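Local coordinates for protein putative enoyl-CoA hydratase/isomerase (Acinetobacter baumannii, PDB 3FDU) that probably acts on enoyl-CoA thioesters as a hydratase or isomerase of the crotonase superfamily, at residues D49-V53 / L199-L204; V106-G112 / T129-P135. The protein carries 4 engineered substitutions. One frame throughout, in Å; residues are numbered along the deposited sequence.

Both contacts belong to one crotonase-type domain, their centres about 28 Å apart and their nearest atoms about 11 Å apart, so they do not touch. Along the chain the order is 49-53, 106-112, 129-135, 199-204: contact 1 closes a long span and contact 2 a much shorter one within it. Contact 1 holds the start of strand 52-57 in the six-stranded sheet against residues 199-204, which include the last part of helix 188-200, beside a second subunit. Contact 2 pairs strands 109-111 and 131-133 of the smaller sheet, nearer the chain centre. Strand 102-106 ties them together, since it neighbours strand 52-57 and its last residue, Val106, opens contact 2.

Contact 1. Residues D49-V53 / L199-L204; sequences DVRVV and LTALPL. Engineered in segment 49-53: Val53 (natural residue Ile).
The guanidinium of Arg51 has Leu204 CB over one face and, at its edge and near its plane, the carbonyl oxygen of Leu202. The carbonyl O of Thr200 approaches the same group obliquely, with Thr200 O 2.9 Å from Arg51 NH2 and 3.1 Å from Arg51 NE. The carbonyls of Thr200 and Leu202 thus bring partial negative charge to a cation, the kind of place an arginine suits: its long chain can span the gap and its flat head can lie beside several oxygens. The chain bends at chi3 (70°), and the guanidinium lies beside these two carbonyls. Water 1, in the guanidinium plane, accepts a bond from Leu204 N at 3.0 Å and a weak one from Arg51 NH1, so it bridges the arginine to the first turn of helix 204-214, just after the N-cap residue Pro203.

Nearer the strand the contact is apolar. Val52 CG2 meets Thr200 CG2 at 3.6 Å and Leu199 CB at 3.7 Å, each pair of side chains crossing at about a right angle. Thr200 suits this border because its two branches serve different ends: the methyl faces Val52, while OG1, held between the backbone N and the carbonyl carbon (chi1 71°), bonds back to Gln197 O. Beta-branched Val52 gives a compact, stiff wall against it.

Here the crotonase core sheet meets the helical region at a subunit interface. Backbone bonds join Val52 to Gly14 and Leu16 on one side, and Val53, an engineered residue, to Pro101 and Ile103 on the other. Strand 52-57 therefore runs between strands 15-20 and 102-106, with helix 31-46 packed on Val50 and Val53, while Leu199 and Leu202 rest on Phe165 of the second subunit.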
ATOM      1  N   ASP A  49      -2.790  33.082  11.697  1.00 30.55           N
ATOM      2  CA  ASP A  49      -4.214  32.854  11.975  1.00 30.68           C
ATOM      3  C   ASP A  49      -4.812  31.629  11.244  1.00 28.94           C
ATOM      4  O   ASP A  49      -5.969  31.316  11.438  1.00 28.81           O
ATOM      5  CB  ASP A  49      -5.064  34.052  11.579  1.00 31.48           C
ATOM      6  CG  ASP A  49      -4.636  35.336  12.276  1.00 35.42           C
ATOM      7  OD1 ASP A  49      -4.479  35.318  13.514  1.00 39.97           O
ATOM      8  OD2 ASP A  49      -4.468  36.344  11.569  1.00 41.34           O
ATOM      9  N   VAL A  50      -4.043  30.957  10.390  1.00 27.95           N
ATOM     10  CA  VAL A  50      -4.568  29.733   9.722  1.00 24.62           C
ATOM     11  C   VAL A  50      -3.966  28.487  10.418  1.00 24.42           C
ATOM     12  O   VAL A  50      -2.719  28.356  10.504  1.00 23.56           O
ATOM     13  CB  VAL A  50      -4.130  29.696   8.252  1.00 24.82           C
ATOM     14  CG1 VAL A  50      -4.510  28.368   7.598  1.00 24.25           C
ATOM     15  CG2 VAL A  50      -4.688  30.869   7.469  1.00 25.34           C
ATOM     16  N   ARG A  51      -4.820  27.555  10.852  1.00 21.78           N
ATOM     17  CA  ARG A  51      -4.341  26.292  11.422  1.00 21.85           C
ATOM     18  C   ARG A  51      -4.615  25.069  10.516  1.00 22.05           C
ATOM     19  O   ARG A  51      -3.830  24.103  10.512  1.00 20.81           O
ATOM     20  CB  ARG A  51      -5.000  26.079  12.804  1.00 23.85           C
ATOM     21  CG  ARG A  51      -4.449  27.105  13.855  1.00 25.58           C
ATOM     22  CD  ARG A  51      -5.392  27.211  15.058  1.00 35.84           C
ATOM     23  NE  ARG A  51      -5.284  25.959  15.777  1.00 43.54           N
ATOM     24  CZ  ARG A  51      -4.517  25.764  16.838  1.00 46.87           C
ATOM     25  NH1 ARG A  51      -3.847  26.784  17.393  1.00 50.10           N
ATOM     26  NH2 ARG A  51      -4.475  24.556  17.371  1.00 47.72           N
ATOM     27  N   VAL A  52      -5.749  25.113   9.786  1.00 21.37           N
ATOM     28  CA  VAL A  52      -6.160  24.017   8.839  1.00 20.96           C
ATOM     29  C   VAL A  52      -6.644  24.580   7.504  1.00 19.84           C
ATOM     30  O   VAL A  52      -7.318  25.613   7.450  1.00 19.82           O
ATOM     31  CB  VAL A  52      -7.244  23.159   9.436  1.00 20.72           C
ATOM     32  CG1 VAL A  52      -7.716  22.015   8.451  1.00 20.15           C
ATOM     33  CG2 VAL A  52      -6.798  22.581  10.847  1.00 22.93           C
ATOM     34  N   VAL A  53      -6.262  23.925   6.407  1.00 18.78           N
ATOM     35  CA  VAL A  53      -6.774  24.315   5.111  1.00 19.56           C
ATOM     36  C   VAL A  53      -7.781  23.284   4.558  1.00 19.86           C
ATOM     37  O   VAL A  53      -7.544  22.040   4.588  1.00 19.51           O
ATOM     38  CB  VAL A  53      -5.622  24.543   4.073  1.00 18.94           C
ATOM     39  CG1 VAL A  53      -6.215  25.007   2.699  1.00 16.60           C
ATOM     40  CG2 VAL A  53      -4.612  25.589   4.610  1.00 20.72           C
ATOM     41  N   LEU A 199      -9.574  19.524  14.280  1.00 23.28           N
ATOM     42  CA  LEU A 199      -8.131  19.679  14.219  1.00 22.79           C
ATOM     43  C   LEU A 199      -7.658  21.034  14.790  1.00 23.84           C
ATOM     44  O   LEU A 199      -6.592  21.075  15.415  1.00 25.15           O
ATOM     45  CB  LEU A 199      -7.584  19.473  12.789  1.00 21.05           C
ATOM     46  CG  LEU A 199      -7.805  18.057  12.229  1.00 20.38           C
ATOM     47  CD1 LEU A 199      -7.110  17.871  10.821  1.00 17.35           C
ATOM     48  CD2 LEU A 199      -7.285  17.046  13.226  1.00 21.29           C
ATOM     49  N   THR A 200      -8.396  22.128  14.572  1.00 24.48           N
ATOM     50  CA  THR A 200      -7.912  23.405  15.116  1.00 26.23           C
ATOM     51  C   THR A 200      -8.007  23.402  16.651  1.00 26.64           C
ATOM     52  O   THR A 200      -7.343  24.185  17.316  1.00 29.51           O
ATOM     53  CB  THR A 200      -8.668  24.637  14.595  1.00 27.53           C
ATOM     54  OG1 THR A 200      -9.985  24.636  15.168  1.00 31.69           O
ATOM     55  CG2 THR A 200      -8.787  24.595  13.109  1.00 27.10           C
ATOM     56  N   ALA A 201      -8.829  22.555  17.234  1.00 26.54           N
ATOM     57  CA  ALA A 201      -8.843  22.489  18.700  1.00 27.70           C
ATOM     58  C   ALA A 201      -7.678  21.656  19.303  1.00 27.96           C
ATOM     59  O   ALA A 201      -7.547  21.604  20.514  1.00 26.69           O
ATOM     60  CB  ALA A 201     -10.197  21.987  19.204  1.00 27.46           C
ATOM     61  N   LEU A 202      -6.853  21.015  18.457  1.00 26.87           N
ATOM     62  CA  LEU A 202      -5.707  20.182  18.909  1.00 26.50           C
ATOM     63  C   LEU A 202      -4.453  21.014  18.790  1.00 26.20           C
ATOM     64  O   LEU A 202      -4.492  22.060  18.144  1.00 25.58           O
ATOM     65  CB  LEU A 202      -5.587  18.855  18.095  1.00 26.15           C
ATOM     66  CG  LEU A 202      -6.848  17.959  18.198  1.00 25.61           C
ATOM     67  CD1 LEU A 202      -6.892  16.654  17.290  1.00 25.68           C
ATOM     68  CD2 LEU A 202      -7.070  17.538  19.642  1.00 29.89           C
ATOM     69  N   PRO A 203      -3.348  20.602  19.448  1.00 26.93           N
ATOM     70  CA  PRO A 203      -2.145  21.441  19.470  1.00 28.40           C
ATOM     71  C   PRO A 203      -1.506  21.553  18.117  1.00 29.31           C
ATOM     72  O   PRO A 203      -1.257  20.530  17.447  1.00 29.49           O
ATOM     73  CB  PRO A 203      -1.199  20.695  20.422  1.00 28.45           C
ATOM     74  CG  PRO A 203      -2.102  19.954  21.335  1.00 27.96           C
ATOM     75  CD  PRO A 203      -3.247  19.492  20.407  1.00 27.28           C
ATOM     76  N   LEU A 204      -1.233  22.788  17.702  1.00 29.51           N
ATOM     77  CA  LEU A 204      -0.589  23.007  16.426  1.00 29.39           C
ATOM     78  C   LEU A 204       0.759  22.297  16.323  1.00 29.24           C
ATOM     79  O   LEU A 204       1.120  21.768  15.242  1.00 28.27           O
ATOM     80  CB  LEU A 204      -0.377  24.511  16.146  1.00 30.32           C
ATOM     81  CG  LEU A 204       0.439  24.696  14.825  1.00 32.31           C
ATOM     82  CD1 LEU A 204      -0.257  25.569  13.739  1.00 34.23           C
ATOM     83  CD2 LEU A 204       1.811  25.219  15.107  1.00 37.35           C
TER
HETATM   84  O   HOH W   1      -1.925  25.086  19.482  1.00 45.08           O

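Contact 2. Residues V106-G112 / T129-P135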
ATOM      1  N   VAL A 106     -14.740  16.271  -1.958  1.00 17.52           N
ATOM      2  CA  VAL A 106     -15.042  16.071  -3.381  1.00 18.31           C
ATOM      3  C   VAL A 106     -16.545  15.818  -3.602  1.00 17.59           C
ATOM      4  O   VAL A 106     -17.126  14.974  -2.928  1.00 16.90           O
ATOM      5  CB  VAL A 106     -14.241  14.840  -3.932  1.00 17.61           C
ATOM      6  CG1 VAL A 106     -14.563  14.565  -5.407  1.00 19.56           C
ATOM      7  CG2 VAL A 106     -12.747  15.112  -3.782  1.00 18.32           C
ATOM      8  N   LYS A 107     -17.141  16.558  -4.528  1.00 18.01           N
ATOM      9  CA  LYS A 107     -18.476  16.282  -5.090  1.00 18.30           C
ATOM     10  C   LYS A 107     -18.295  16.300  -6.608  1.00 19.11           C
ATOM     11  O   LYS A 107     -17.404  16.997  -7.127  1.00 17.50           O
ATOM     12  CB  LYS A 107     -19.476  17.401  -4.743  1.00 19.42           C
ATOM     13  CG  LYS A 107     -19.965  17.439  -3.310  1.00 23.28           C
ATOM     14  CD  LYS A 107     -20.993  18.557  -3.097  1.00 22.41           C
ATOM     15  CE  LYS A 107     -21.257  18.647  -1.641  1.00 25.11           C
ATOM     16  NZ  LYS A 107     -22.360  19.610  -1.245  1.00 24.32           N
ATOM     17  N   GLY A 108     -19.110  15.522  -7.305  1.00 17.87           N
ATOM     18  CA  GLY A 108     -19.113  15.533  -8.751  1.00 18.73           C
ATOM     19  C   GLY A 108     -17.761  15.165  -9.396  1.00 18.94           C
ATOM     20  O   GLY A 108     -17.037  14.299  -8.909  1.00 19.09           O
ATOM     21  N   VAL A 109     -17.407  15.844 -10.479  1.00 19.80           N
ATOM     22  CA  VAL A 109     -16.214  15.435 -11.264  1.00 20.49           C
ATOM     23  C   VAL A 109     -14.913  15.774 -10.526  1.00 20.12           C
ATOM     24  O   VAL A 109     -14.761  16.863  -9.932  1.00 19.69           O
ATOM     25  CB  VAL A 109     -16.209  15.989 -12.717  1.00 20.19           C
ATOM     26  CG1 VAL A 109     -17.467  15.442 -13.541  1.00 23.02           C
ATOM     27  CG2 VAL A 109     -16.135  17.512 -12.731  1.00 21.38           C
ATOM     28  N   ALA A 110     -13.969  14.841 -10.598  1.00 19.43           N
ATOM     29  CA  ALA A 110     -12.623  15.062 -10.067  1.00 18.09           C
ATOM     30  C   ALA A 110     -11.704  14.341 -11.005  1.00 17.49           C
ATOM     31  O   ALA A 110     -11.520  13.125 -10.876  1.00 17.29           O
ATOM     32  CB  ALA A 110     -12.519  14.453  -8.688  1.00 18.61           C
ATOM     33  N   ILE A 111     -11.121  15.082 -11.945  1.00 16.30           N
ATOM     34  CA  ILE A 111     -10.421  14.468 -13.113  1.00 17.66           C
ATOM     35  C   ILE A 111      -8.985  14.936 -13.204  1.00 17.72           C
ATOM     36  O   ILE A 111      -8.732  16.108 -12.986  1.00 18.44           O
ATOM     37  CB  ILE A 111     -11.180  14.826 -14.443  1.00 17.03           C
ATOM     38  CG1 ILE A 111     -12.588  14.107 -14.424  1.00 20.13           C
ATOM     39  CG2 ILE A 111     -10.426  14.302 -15.681  1.00 19.57           C
ATOM     40  CD1 ILE A 111     -13.521  14.551 -15.597  1.00 23.49           C
ATOM     41  N   GLY A 112      -8.042  14.011 -13.425  1.00 18.32           N
ATOM     42  CA  GLY A 112      -6.639  14.356 -13.731  1.00 19.08           C
ATOM     43  C   GLY A 112      -5.988  14.874 -12.461  1.00 21.14           C
ATOM     44  O   GLY A 112      -5.823  14.133 -11.482  1.00 19.81           O
ATOM     45  N   THR A 129     -21.830  11.286  -5.262  1.00 19.17           N
ATOM     46  CA  THR A 129     -21.904  11.936  -6.589  1.00 20.26           C
ATOM     47  C   THR A 129     -20.508  12.053  -7.252  1.00 20.20           C
ATOM     48  O   THR A 129     -20.395  12.432  -8.427  1.00 18.73           O
ATOM     49  CB  THR A 129     -22.483  13.393  -6.540  1.00 21.58           C
ATOM     50  OG1 THR A 129     -21.512  14.303  -5.977  1.00 20.30           O
ATOM     51  CG2 THR A 129     -23.812  13.491  -5.745  1.00 22.81           C
ATOM     52  N   ALA A 130     -19.460  11.735  -6.501  1.00 19.23           N
ATOM     53  CA  ALA A 130     -18.100  11.894  -7.007  1.00 19.63           C
ATOM     54  C   ALA A 130     -17.758  10.943  -8.163  1.00 19.97           C
ATOM     55  O   ALA A 130     -17.998   9.747  -8.099  1.00 21.15           O
ATOM     56  CB  ALA A 130     -17.118  11.740  -5.888  1.00 18.61           C
ATOM     57  N   LEU A 131     -17.169  11.495  -9.216  1.00 19.39           N
ATOM     58  CA  LEU A 131     -16.793  10.703 -10.366  1.00 19.57           C
ATOM     59  C   LEU A 131     -15.349  11.041 -10.704  1.00 19.21           C
ATOM     60  O   LEU A 131     -15.047  12.167 -11.099  1.00 20.73           O
ATOM     61  CB  LEU A 131     -17.701  11.016 -11.580  1.00 19.81           C
ATOM     62  CG  LEU A 131     -19.144  10.445 -11.452  1.00 20.27           C
ATOM     63  CD1 LEU A 131     -19.934  11.000 -12.634  1.00 24.22           C
ATOM     64  CD2 LEU A 131     -19.199   8.880 -11.373  1.00 21.63           C
ATOM     65  N   PHE A 132     -14.483  10.060 -10.575  1.00 19.16           N
ATOM     66  CA  PHE A 132     -13.038  10.288 -10.678  1.00 18.25           C
ATOM     67  C   PHE A 132     -12.485   9.731 -12.002  1.00 18.25           C
ATOM     68  O   PHE A 132     -12.999   8.765 -12.546  1.00 17.21           O
ATOM     69  CB  PHE A 132     -12.299   9.585  -9.544  1.00 18.31           C
ATOM     70  CG  PHE A 132     -12.757   9.959  -8.143  1.00 18.84           C
ATOM     71  CD1 PHE A 132     -12.116  10.980  -7.448  1.00 20.77           C
ATOM     72  CD2 PHE A 132     -13.778   9.255  -7.507  1.00 18.96           C
ATOM     73  CE1 PHE A 132     -12.507  11.318  -6.144  1.00 20.47           C
ATOM     74  CE2 PHE A 132     -14.194   9.589  -6.197  1.00 20.34           C
ATOM     75  CZ  PHE A 132     -13.562  10.626  -5.509  1.00 20.78           C
ATOM     76  N   GLN A 133     -11.357  10.292 -12.457  1.00 18.20           N
ATOM     77  CA  GLN A 133     -10.671   9.715 -13.606  1.00 17.74           C
ATOM     78  C   GLN A 133      -9.237  10.229 -13.665  1.00 18.62           C
ATOM     79  O   GLN A 133      -8.977  11.383 -13.301  1.00 18.23           O
ATOM     80  CB  GLN A 133     -11.406  10.094 -14.913  1.00 17.35           C
ATOM     81  CG  GLN A 133     -10.792   9.376 -16.190  1.00 18.85           C
ATOM     82  CD  GLN A 133     -11.428   9.962 -17.447  1.00 22.18           C
ATOM     83  OE1 GLN A 133     -12.005  11.049 -17.387  1.00 21.31           O
ATOM     84  NE2 GLN A 133     -11.366   9.238 -18.547  1.00 21.96           N
ATOM     85  N   ILE A 134      -8.298   9.352 -14.073  1.00 19.65           N
ATOM     86  CA  ILE A 134      -6.930   9.755 -14.426  1.00 19.08           C
ATOM     87  C   ILE A 134      -6.765   9.510 -15.919  1.00 18.72           C
ATOM     88  O   ILE A 134      -6.408   8.415 -16.352  1.00 20.15           O
ATOM     89  CB  ILE A 134      -5.872   8.883 -13.684  1.00 19.55           C
ATOM     90  CG1 ILE A 134      -6.326   8.653 -12.235  1.00 19.78           C
ATOM     91  CG2 ILE A 134      -4.462   9.576 -13.672  1.00 18.84           C
ATOM     92  CD1 ILE A 134      -5.295   7.909 -11.396  1.00 20.50           C
ATOM     93  N   PRO A 135      -7.061  10.503 -16.714  1.00 19.79           N
ATOM     94  CA  PRO A 135      -7.138  10.328 -18.175  1.00 19.82           C
ATOM     95  C   PRO A 135      -5.818  10.480 -18.902  1.00 19.66           C
ATOM     96  O   PRO A 135      -5.812  10.418 -20.162  1.00 20.99           O
ATOM     97  CB  PRO A 135      -8.071  11.472 -18.606  1.00 20.51           C
ATOM     98  CG  PRO A 135      -7.818  12.546 -17.580  1.00 21.36           C
ATOM     99  CD  PRO A 135      -7.507  11.835 -16.276  1.00 20.05           C
TER
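Gly108 O lies 2.8 Å from Leu131 N, which donates to it in a nearly straight bond (164° at the hydrogen) from above the carbonyl plane; Ala130 CA also approaches this oxygen, at 3.2 Å, in a CA-H...O contact. Gly108 is gripped at its other end too, its N donating to Thr129 OG1 over 3.0 Å. The threonine hydroxyl, which also bonds Asp127 OD1, thus pins the approach to the strand pair. The positive phi of Gly108 favours a residue without a side chain.

From there the two strands run parallel, in the usual zigzag of such pairs: Ala110 N donates to Leu131 O, Gln133 N to Ala110 O, and Gly112 N to Gln133 O at 2.8 Å, the straightest of the set at 173°. Gly112, again with positive phi, is the N-cap of helix 113-116, so this last bond ties the helix start to the neighbouring strand. In crotonases the start of the helix after this glycine-rich turn lends a backbone N-H to the oxyanion hole, and the arrangement here is consistent with that.

On the face of Ala110 and Phe132 the alanine methyl is small enough to lie close to the ring, Ala110 CB being 3.7 Å from Phe132 CD1. The side chains of Val106 and Phe132 approach from opposite directions; with CG1 anti to its backbone N (chi1 178°), Val106 meets the ring obliquely near CE1 and reaches Ala130 CB at 3.8 Å. On the other face Ile111 CG2 packs against Pro135 CG at 3.7 Å.

Gln133 OE1 bonds Lys169 NZ and NE2 bonds Ala167 O. Backbone bonding of Phe132 with Phe170 sets strand 131-133 between 109-111 and antiparallel 169-170; their rings also meet, nearly parallel. Phe132 touches Val115 of helix 113-116, while Val106 is backbone-bonded to Phe125 in the larger sheet.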